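PDB 5KF0: aldehyde dehydrogenase from Burkholderia vietnamiensis, which probably oxidises aldehydes to carboxylic acids with a nicotinamide dinucleotide as electron acceptor, and binds NADPH. Local coordinates for residues A[181-186]-A[222-227]; A[172-177]-A[472-477]. All blocks are in the same frame, centred on the assembly; numbering follows the deposited sequence.

Following the chain from its N terminus, helix 164-178 comes first and carries residues 172-177; strand 182-185 follows directly and holds one half of interaction 1. That contact closes a loop of 35 residues, running through helix 192-202 and strand 211-213, when helix 222-226 packs on the strand. Interaction 2 closes only near the C terminus, where 472-477 returns to helix 164-178 after 294 intervening residues, so the smaller loop lies wholly within the larger. The two centres are 16 Å apart, and side chains bridge them: Phe182 CZ lies 3.6 Å from Val172 CG1. Together they tie helix 222-226 to the cofactor-binding sheet, and helix 164-178 to the turn that leads into strand 475-483.

Interaction 1 of 2, residues A[181-186]-A[222-227]; sequences PFVLKP and DLFTTD. With NDP (NADPH dihydro-nicotinamide-adenine-dinucleotide phosphate), chain E.
Phe224 reaches from helix 222-226 to strand 182-185 and lays one face of its ring against Lys185. The evidence is a CH-pi contact: Lys185 CB stands 3.7 Å from the centroid of the Phe224 ring, 19° off the ring normal and shifted toward the rim. CG and CD of Lys185 continue across the CE2 side of the ring. Val183, two residues earlier on the same side of the strand, approaches obliquely, its CG1 3.5 Å from Phe224 CE1; with CG1 anti to the backbone N (chi1 -176°), this branch is the one that touches. Both side chains cross the phenylalanine at about a right angle. The lysine chain then bends about CG-CD and CD-CE, carrying its amine away from the helix to the NADPH ribose. Five acceptors surround Lys185 NZ and must share its N-H groups: Pro186 O at 2.8 Å, NDP O2B at 2.9 Å, the phosphate oxygen NDP O2X at 3.0 Å, NDP O3B at 3.1 Å, and Ala216 O. The aliphatic stem is thus packed on an aromatic face and the amine gripped by cofactor and backbone, as expected of the adenosine-ribose site in the Rossmann-like cofactor domain of aldehyde dehydrogenases.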
ATOM      1  N   PRO A 181       8.881  -4.199 -24.586  1.00 11.84           N
ATOM      2  CA  PRO A 181       9.662  -3.730 -25.735  1.00 12.28           C
ATOM      3  C   PRO A 181       9.251  -2.305 -26.077  1.00 11.15           C
ATOM      4  O   PRO A 181       8.100  -1.904 -25.872  1.00 13.97           O
ATOM      5  CB  PRO A 181       9.268  -4.702 -26.859  1.00 13.43           C
ATOM      6  CG  PRO A 181       8.506  -5.831 -26.181  1.00 14.07           C
ATOM      7  CD  PRO A 181       7.872  -5.191 -24.981  1.00 13.14           C
ATOM      8  N   PHE A 182      10.197  -1.530 -26.610  1.00 12.92           N
ATOM      9  CA  PHE A 182       9.876  -0.144 -26.930  1.00 10.18           C
ATOM     10  C   PHE A 182      10.655   0.310 -28.157  1.00 11.35           C
ATOM     11  O   PHE A 182      11.728  -0.214 -28.473  1.00 12.84           O
ATOM     12  CB  PHE A 182      10.173   0.800 -25.750  1.00  9.97           C
ATOM     13  CG  PHE A 182      11.636   0.923 -25.428  1.00  9.69           C
ATOM     14  CD1 PHE A 182      12.426   1.871 -26.080  1.00 11.72           C
ATOM     15  CD2 PHE A 182      12.226   0.086 -24.482  1.00 11.04           C
ATOM     16  CE1 PHE A 182      13.783   1.987 -25.795  1.00 13.30           C
ATOM     17  CE2 PHE A 182      13.588   0.192 -24.182  1.00 11.11           C
ATOM     18  CZ  PHE A 182      14.369   1.138 -24.847  1.00 11.31           C
ATOM     19  N   VAL A 183      10.120   1.339 -28.808  1.00 11.18           N
ATOM     20  CA  VAL A 183      10.789   2.038 -29.897  1.00 11.18           C
ATOM     21  C   VAL A 183      10.823   3.507 -29.501  1.00 11.07           C
ATOM     22  O   VAL A 183       9.766   4.114 -29.300  1.00 13.50           O
ATOM     23  CB  VAL A 183      10.064   1.855 -31.242  1.00 11.55           C
ATOM     24  CG1 VAL A 183      10.865   2.531 -32.370  1.00 11.28           C
ATOM     25  CG2 VAL A 183       9.856   0.351 -31.566  1.00 12.41           C
ATOM     26  N   LEU A 184      12.026   4.068 -29.378  1.00 10.03           N
ATOM     27  CA  LEU A 184      12.223   5.449 -28.944  1.00 12.19           C
ATOM     28  C   LEU A 184      12.632   6.308 -30.133  1.00 11.67           C
ATOM     29  O   LEU A 184      13.570   5.963 -30.859  1.00 11.25           O
ATOM     30  CB  LEU A 184      13.302   5.533 -27.856  1.00 11.13           C
ATOM     31  CG  LEU A 184      13.798   6.947 -27.486  1.00 10.48           C
ATOM     32  CD1 LEU A 184      12.690   7.774 -26.828  1.00 11.62           C
ATOM     33  CD2 LEU A 184      15.036   6.884 -26.575  1.00 12.54           C
ATOM     34  N   LYS A 185      11.922   7.415 -30.329  1.00 10.77           N
ATOM     35  CA  LYS A 185      12.305   8.433 -31.304  1.00 12.55           C
ATOM     36  C   LYS A 185      12.790   9.657 -30.547  1.00 12.83           C
ATOM     37  O   LYS A 185      11.972  10.400 -29.978  1.00 11.53           O
ATOM     38  CB  LYS A 185      11.132   8.810 -32.212  1.00 10.95           C
ATOM     39  CG  LYS A 185      11.581   9.634 -33.428  1.00 11.54           C
ATOM     40  CD  LYS A 185      10.456  10.512 -33.992  1.00 11.28           C
ATOM     41  CE  LYS A 185      10.355  11.827 -33.209  1.00 14.31           C
ATOM     42  NZ  LYS A 185      11.612  12.640 -33.393  1.00 11.81           N
ATOM     43  N   PRO A 186      14.089   9.910 -30.491  1.00 12.14           N
ATOM     44  CA  PRO A 186      14.580  11.117 -29.831  1.00 10.99           C
ATOM     45  C   PRO A 186      14.335  12.333 -30.714  1.00 12.06           C
ATOM     46  O   PRO A 186      13.978  12.219 -31.888  1.00 12.62           O
ATOM     47  CB  PRO A 186      16.081  10.839 -29.674  1.00 11.09           C
ATOM     48  CG  PRO A 186      16.403  10.037 -30.931  1.00 12.09           C
ATOM     49  CD  PRO A 186      15.172   9.161 -31.160  1.00 12.07           C
ATOM     50  N   ASP A 222       4.935   9.395 -38.524  1.00 13.65           N
ATOM     51  CA  ASP A 222       3.517   9.113 -38.294  1.00 13.97           C
ATOM     52  C   ASP A 222       3.307   7.797 -37.550  1.00 13.09           C
ATOM     53  O   ASP A 222       2.427   7.706 -36.680  1.00 12.89           O
ATOM     54  CB  ASP A 222       2.748   9.092 -39.617  1.00 14.89           C
ATOM     55  CG  ASP A 222       1.255   8.868 -39.409  1.00 20.22           C
ATOM     56  OD1 ASP A 222       0.577   9.819 -38.953  1.00 16.94           O
ATOM     57  OD2 ASP A 222       0.762   7.746 -39.672  1.00 17.71           O
ATOM     58  N   LEU A 223       4.101   6.767 -37.870  1.00 14.34           N
ATOM     59  CA  LEU A 223       3.835   5.440 -37.307  1.00 12.15           C
ATOM     60  C   LEU A 223       4.028   5.410 -35.794  1.00 11.82           C
ATOM     61  O   LEU A 223       3.420   4.575 -35.116  1.00 13.64           O
ATOM     62  CB  LEU A 223       4.733   4.385 -37.961  1.00 12.40           C
ATOM     63  CG  LEU A 223       4.367   4.066 -39.413  1.00 15.32           C
ATOM     64  CD1 LEU A 223       5.451   3.203 -40.051  1.00 16.95           C
ATOM     65  CD2 LEU A 223       3.011   3.384 -39.498  1.00 18.04           C
ATOM     66  N   PHE A 224       4.854   6.304 -35.247  1.00 13.47           N
ATOM     67  CA  PHE A 224       5.004   6.351 -33.790  1.00 13.28           C
ATOM     68  C   PHE A 224       3.694   6.676 -33.094  1.00 14.46           C
ATOM     69  O   PHE A 224       3.509   6.309 -31.931  1.00 14.05           O
ATOM     70  CB  PHE A 224       6.068   7.373 -33.387  1.00 10.75           C
ATOM     71  CG  PHE A 224       7.465   6.881 -33.600  1.00 10.69           C
ATOM     72  CD1 PHE A 224       8.095   6.125 -32.622  1.00 13.92           C
ATOM     73  CD2 PHE A 224       8.147   7.160 -34.775  1.00 12.94           C
ATOM     74  CE1 PHE A 224       9.382   5.652 -32.810  1.00 15.49           C
ATOM     75  CE2 PHE A 224       9.442   6.685 -34.963  1.00 15.84           C
ATOM     76  CZ  PHE A 224      10.049   5.930 -33.983  1.00 14.53           C
ATOM     77  N   THR A 225       2.787   7.367 -33.774  1.00 11.90           N
ATOM     78  CA  THR A 225       1.483   7.677 -33.202  1.00 10.96           C
ATOM     79  C   THR A 225       0.389   6.717 -33.654  1.00 12.24           C
ATOM     80  O   THR A 225      -0.447   6.299 -32.834  1.00 14.04           O
ATOM     81  CB  THR A 225       1.094   9.114 -33.558  1.00 14.08           C
ATOM     82  OG1 THR A 225       2.010  10.024 -32.926  1.00 13.15           O
ATOM     83  CG2 THR A 225      -0.345   9.440 -33.116  1.00 14.22           C
ATOM     84  N   THR A 226       0.370   6.336 -34.932  1.00 14.90           N
ATOM     85  CA  THR A 226      -0.801   5.661 -35.488  1.00 14.09           C
ATOM     86  C   THR A 226      -0.692   4.139 -35.570  1.00 15.73           C
ATOM     87  O   THR A 226      -1.728   3.481 -35.699  1.00 15.35           O
ATOM     88  CB  THR A 226      -1.126   6.204 -36.893  1.00 13.02           C
ATOM     89  OG1 THR A 226      -0.067   5.880 -37.809  1.00 13.66           O
ATOM     90  CG2 THR A 226      -1.309   7.722 -36.854  1.00 15.11           C
ATOM     91  N   ASP A 227       0.502   3.547 -35.526  1.00 12.94           N
ATOM     92  CA  ASP A 227       0.569   2.098 -35.713  1.00 13.59           C
ATOM     93  C   ASP A 227      -0.167   1.384 -34.579  1.00 12.91           C
ATOM     94  O   ASP A 227       0.084   1.636 -33.396  1.00 14.11           O
ATOM     95  CB  ASP A 227       2.021   1.620 -35.792  1.00 13.77           C
ATOM     96  CG  ASP A 227       2.137   0.232 -36.401  1.00 19.03           C
ATOM     97  OD1 ASP A 227       1.717  -0.739 -35.738  1.00 17.68           O
ATOM     98  OD2 ASP A 227       2.637   0.114 -37.541  1.00 19.37           O
TER
HETATM   99  PA  NDP E 501       8.446  19.405 -29.743  1.00 13.08           P
HETATM  100  O1A NDP E 501       6.995  19.216 -29.453  1.00 14.00           O
HETATM  101  O2A NDP E 501       8.698  20.429 -30.850  1.00 14.28           O
HETATM  102  O5B NDP E 501       9.165  18.042 -30.132  1.00 13.03           O
HETATM  103  C5B NDP E 501       9.178  16.989 -29.137  1.00 12.93           C
HETATM  104  C4B NDP E 501       9.346  15.665 -29.835  1.00 10.86           C
HETATM  105  O4B NDP E 501       8.155  15.369 -30.598  1.00 13.69           O
HETATM  106  C3B NDP E 501      10.510  15.602 -30.832  1.00 10.47           C
HETATM  107  O3B NDP E 501      11.079  14.295 -30.844  1.00 10.86           O
HETATM  108  C2B NDP E 501       9.796  15.869 -32.158  1.00 11.91           C
HETATM  109  O2B NDP E 501      10.475  15.354 -33.322  1.00 13.15           O
HETATM  110  C1B NDP E 501       8.535  15.057 -31.922  1.00 12.76           C
HETATM  111  N9A NDP E 501       7.432  15.383 -32.816  1.00 12.69           N
HETATM  112  C8A NDP E 501       6.926  16.613 -33.141  1.00 10.07           C
HETATM  113  N7A NDP E 501       5.880  16.566 -33.933  1.00 11.52           N
HETATM  114  C5A NDP E 501       5.689  15.211 -34.145  1.00 12.37           C
HETATM  115  C6A NDP E 501       4.734  14.489 -34.889  1.00 13.62           C
HETATM  116  N6A NDP E 501       3.767  15.059 -35.617  1.00 14.09           N
HETATM  117  N1A NDP E 501       4.816  13.139 -34.871  1.00 13.99           N
HETATM  118  C2A NDP E 501       5.791  12.560 -34.166  1.00 15.50           C
HETATM  119  N3A NDP E 501       6.750  13.133 -33.434  1.00 14.88           N
HETATM  120  C4A NDP E 501       6.641  14.468 -33.466  1.00 14.45           C
HETATM  121  O3  NDP E 501       9.182  19.861 -28.410  1.00 11.94           O
HETATM  122  PN  NDP E 501      10.674  20.315 -28.098  1.00 12.16           P
HETATM  123  O1N NDP E 501      11.621  19.251 -28.517  1.00 12.78           O
HETATM  124  O2N NDP E 501      10.869  21.668 -28.735  1.00 13.95           O
HETATM  125  O5D NDP E 501      10.729  20.442 -26.518  1.00 11.63           O
HETATM  126  C5D NDP E 501      10.206  21.547 -25.763  1.00 12.69           C
HETATM  127  C4D NDP E 501       8.823  21.194 -25.274  1.00 11.63           C
HETATM  128  O4D NDP E 501       8.877  19.992 -24.461  1.00 12.76           O
HETATM  129  C3D NDP E 501       8.215  22.289 -24.394  1.00 12.58           C
HETATM  130  O3D NDP E 501       6.839  22.521 -24.675  1.00 12.52           O
HETATM  131  C2D NDP E 501       8.435  21.731 -22.989  1.00 16.64           C
HETATM  132  O2D NDP E 501       7.586  22.238 -21.966  1.00 12.42           O
HETATM  133  C1D NDP E 501       8.223  20.243 -23.232  1.00 13.86           C
HETATM  134  N1N NDP E 501       8.847  19.506 -22.139  1.00 12.93           N
HETATM  135  C2N NDP E 501       8.104  18.729 -21.281  1.00 11.79           C
HETATM  136  C3N NDP E 501       8.625  18.169 -20.172  1.00 10.72           C
HETATM  137  C7N NDP E 501       7.840  17.260 -19.294  1.00 12.75           C
HETATM  138  O7N NDP E 501       8.444  16.340 -18.723  1.00 11.66           O
HETATM  139  N7N NDP E 501       6.546  17.505 -19.098  1.00 10.98           N
HETATM  140  C4N NDP E 501      10.022  18.480 -19.770  1.00 12.96           C
HETATM  141  C5N NDP E 501      10.801  19.032 -20.915  1.00 12.19           C
HETATM  142  C6N NDP E 501      10.199  19.557 -21.966  1.00 13.77           C
HETATM  143  P2B NDP E 501      11.614  16.241 -34.102  1.00 13.72           P
HETATM  144  O1X NDP E 501      11.895  17.445 -33.285  1.00 14.08           O
HETATM  145  O2X NDP E 501      12.736  15.261 -34.282  1.00 12.20           O
HETATM  146  O3X NDP E 501      11.029  16.586 -35.456  1.00 14.73           O

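Interaction 2 of 2, residues A[172-177]-A[472-477]; sequences VAPALA and EDMTEP
Met474 pushes its sulfur against the backbone of helix 164-178, overlapping the junction between Pro174 and Ala175. Its SD lies 3.5 Å from Ala175 N and 3.8 Å from Pro174 C, closer than to either side-chain methyl or methylene carbon. On the two flanks of that junction the separations grow slightly: Met474 SD is 4.0 Å from Pro174 CB and 3.9 Å from Ala175 CB. The thioether therefore meets the helix between the proline ring and the alanine methyl, packing on both these and the backbone between them.

The reach comes from an extended chain. With chi2 at 176°, SD is carried away from the Met474 backbone, and the side chain bridges the 6.6 Å between Ala175 CA and Met474 CA. Met474 itself sits at a change of structure: it is the first residue to leave helical geometry after helix 467-473, and strand 475-483 begins immediately behind it. Within the chain, this strand is an outer member of the three-stranded antiparallel sheet that, in aldehyde dehydrogenases, forms the oligomerisation domain, and the contact joins its base to a helix of the cofactor-binding domain. Farther along the strand, Glu476 forms a salt bridge with Arg464 of the second subunit.

On the helix side, Pro174 coincides with a kink, since its ring nitrogen has no hydrogen to bond to the preceding turn. Its CB is directed toward 472-477, and its side chain also packs on Ile467, Ala470 and Ile471, thereby extending the interface back along helix 467-473. At the start of the C-terminal strand, from which the methionine extends, the backbone of Met474 pairs with that of Ile152.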
ATOM      1  N   VAL A 172      12.466   4.862 -21.033  1.00 10.67           N
ATOM      2  CA  VAL A 172      13.255   3.652 -21.266  1.00 10.90           C
ATOM      3  C   VAL A 172      13.399   2.842 -19.985  1.00  9.95           C
ATOM      4  O   VAL A 172      13.213   1.618 -19.981  1.00 11.01           O
ATOM      5  CB  VAL A 172      14.633   4.030 -21.838  1.00 10.54           C
ATOM      6  CG1 VAL A 172      15.573   2.823 -21.843  1.00 10.89           C
ATOM      7  CG2 VAL A 172      14.483   4.613 -23.243  1.00 12.08           C
ATOM      8  N   ALA A 173      13.808   3.499 -18.890  1.00  9.22           N
ATOM      9  CA  ALA A 173      14.122   2.738 -17.682  1.00 10.33           C
ATOM     10  C   ALA A 173      12.889   2.047 -17.107  1.00 10.44           C
ATOM     11  O   ALA A 173      12.981   0.852 -16.771  1.00 11.45           O
ATOM     12  CB  ALA A 173      14.805   3.644 -16.651  1.00 12.11           C
ATOM     13  N   PRO A 174      11.732   2.699 -16.981  1.00  9.78           N
ATOM     14  CA  PRO A 174      10.539   1.966 -16.510  1.00  9.85           C
ATOM     15  C   PRO A 174      10.074   0.906 -17.486  1.00  9.98           C
ATOM     16  O   PRO A 174       9.563  -0.139 -17.053  1.00 10.63           O
ATOM     17  CB  PRO A 174       9.473   3.056 -16.335  1.00 14.06           C
ATOM     18  CG  PRO A 174      10.130   4.356 -16.604  1.00 17.52           C
ATOM     19  CD  PRO A 174      11.490   4.147 -17.153  1.00 10.13           C
ATOM     20  N   ALA A 175      10.239   1.130 -18.793  1.00 13.08           N
ATOM     21  CA  ALA A 175       9.859   0.103 -19.752  1.00 11.03           C
ATOM     22  C   ALA A 175      10.653  -1.171 -19.516  1.00 12.81           C
ATOM     23  O   ALA A 175      10.092  -2.273 -19.546  1.00 13.11           O
ATOM     24  CB  ALA A 175      10.067   0.609 -21.181  1.00 11.52           C
ATOM     25  N   LEU A 176      11.963  -1.039 -19.271  1.00 10.12           N
ATOM     26  CA  LEU A 176      12.784  -2.218 -18.989  1.00 10.97           C
ATOM     27  C   LEU A 176      12.376  -2.869 -17.673  1.00 13.66           C
ATOM     28  O   LEU A 176      12.288  -4.106 -17.580  1.00 14.16           O
ATOM     29  CB  LEU A 176      14.264  -1.826 -18.960  1.00 10.31           C
ATOM     30  CG  LEU A 176      14.820  -1.343 -20.304  1.00 13.08           C
ATOM     31  CD1 LEU A 176      16.149  -0.627 -20.100  1.00 14.39           C
ATOM     32  CD2 LEU A 176      14.993  -2.514 -21.257  1.00 17.11           C
ATOM     33  N   ALA A 177      12.105  -2.050 -16.647  1.00 11.47           N
ATOM     34  CA  ALA A 177      11.650  -2.583 -15.368  1.00 11.15           C
ATOM     35  C   ALA A 177      10.338  -3.334 -15.526  1.00 12.87           C
ATOM     36  O   ALA A 177      10.133  -4.384 -14.897  1.00 17.04           O
ATOM     37  CB  ALA A 177      11.478  -1.448 -14.354  1.00 11.86           C
ATOM     38  N   GLU A 472       3.171   1.807 -13.847  1.00 11.37           N
ATOM     39  CA  GLU A 472       1.725   1.596 -13.845  0.54 11.57           C
ATOM     40  C   GLU A 472       1.138   1.783 -15.239  1.00 13.20           C
ATOM     41  O   GLU A 472       0.303   0.984 -15.684  1.00 15.04           O
ATOM     42  CB  GLU A 472       1.044   2.538 -12.846  0.54 12.21           C
ATOM     43  CG  GLU A 472      -0.426   2.225 -12.677  0.54 11.16           C
ATOM     44  CD  GLU A 472      -1.162   3.186 -11.776  0.54 28.31           C
ATOM     45  OE1 GLU A 472      -0.560   4.192 -11.340  0.54 32.31           O
ATOM     46  OE2 GLU A 472      -2.356   2.927 -11.509  0.54 26.51           O
ATOM     47  N   ASP A 473       1.564   2.832 -15.956  1.00 11.44           N
ATOM     48  CA  ASP A 473       1.019   3.058 -17.291  1.00 10.64           C
ATOM     49  C   ASP A 473       1.514   2.027 -18.297  1.00 13.47           C
ATOM     50  O   ASP A 473       0.825   1.757 -19.288  1.00 14.47           O
ATOM     51  CB  ASP A 473       1.373   4.463 -17.784  1.00 11.18           C
ATOM     52  CG  ASP A 473       0.524   5.534 -17.140  1.00 19.95           C
ATOM     53  OD1 ASP A 473      -0.617   5.231 -16.741  1.00 24.05           O
ATOM     54  OD2 ASP A 473       0.998   6.676 -17.030  1.00 19.50           O
ATOM     55  N   MET A 474       2.695   1.461 -18.077  1.00 11.27           N
ATOM     56  CA  MET A 474       3.289   0.495 -18.987  1.00 12.04           C
ATOM     57  C   MET A 474       2.903  -0.934 -18.649  1.00 10.84           C
ATOM     58  O   MET A 474       3.486  -1.873 -19.202  1.00 13.60           O
ATOM     59  CB  MET A 474       4.810   0.642 -18.982  1.00 12.07           C
ATOM     60  CG  MET A 474       5.248   2.000 -19.499  1.00  9.92           C
ATOM     61  SD  MET A 474       7.024   2.258 -19.391  1.00 12.89           S
ATOM     62  CE  MET A 474       7.051   4.006 -19.767  1.00 11.97           C
ATOM     63  N   THR A 475       1.925  -1.119 -17.767  1.00 12.35           N
ATOM     64  CA  THR A 475       1.443  -2.453 -17.447  1.00 10.58           C
ATOM     65  C   THR A 475      -0.077  -2.458 -17.440  1.00 11.58           C
ATOM     66  O   THR A 475      -0.724  -1.424 -17.225  1.00 13.19           O
ATOM     67  CB  THR A 475       1.955  -2.943 -16.078  1.00  9.82           C
ATOM     68  OG1 THR A 475       1.661  -1.972 -15.061  1.00 11.91           O
ATOM     69  CG2 THR A 475       3.460  -3.206 -16.108  1.00 10.50           C
ATOM     70  N   GLU A 476      -0.637  -3.648 -17.682  1.00 11.63           N
ATOM     71  CA  GLU A 476      -2.055  -3.899 -17.486  1.00 12.09           C
ATOM     72  C   GLU A 476      -2.236  -4.755 -16.253  1.00 10.32           C
ATOM     73  O   GLU A 476      -1.550  -5.771 -16.122  1.00 12.05           O
ATOM     74  CB  GLU A 476      -2.670  -4.627 -18.688  1.00 12.30           C
ATOM     75  CG  GLU A 476      -2.950  -3.725 -19.897  1.00 12.63           C
ATOM     76  CD  GLU A 476      -4.196  -2.887 -19.724  1.00 15.74           C
ATOM     77  OE1 GLU A 476      -4.526  -2.112 -20.649  1.00 16.45           O
ATOM     78  OE2 GLU A 476      -4.851  -2.996 -18.665  1.00 13.83           O
ATOM     79  N   PRO A 477      -3.150  -4.424 -15.347  1.00 10.47           N
ATOM     80  CA  PRO A 477      -3.466  -5.376 -14.277  1.00  9.51           C
ATOM     81  C   PRO A 477      -4.121  -6.618 -14.862  1.00 10.61           C
ATOM     82  O   PRO A 477      -4.942  -6.540 -15.783  1.00 12.63           O
ATOM     83  CB  PRO A 477      -4.440  -4.608 -13.373  1.00 12.20           C
ATOM     84  CG  PRO A 477      -4.993  -3.529 -14.221  1.00 16.96           C
ATOM     85  CD  PRO A 477      -3.967  -3.204 -15.284  1.00 12.38           C
TER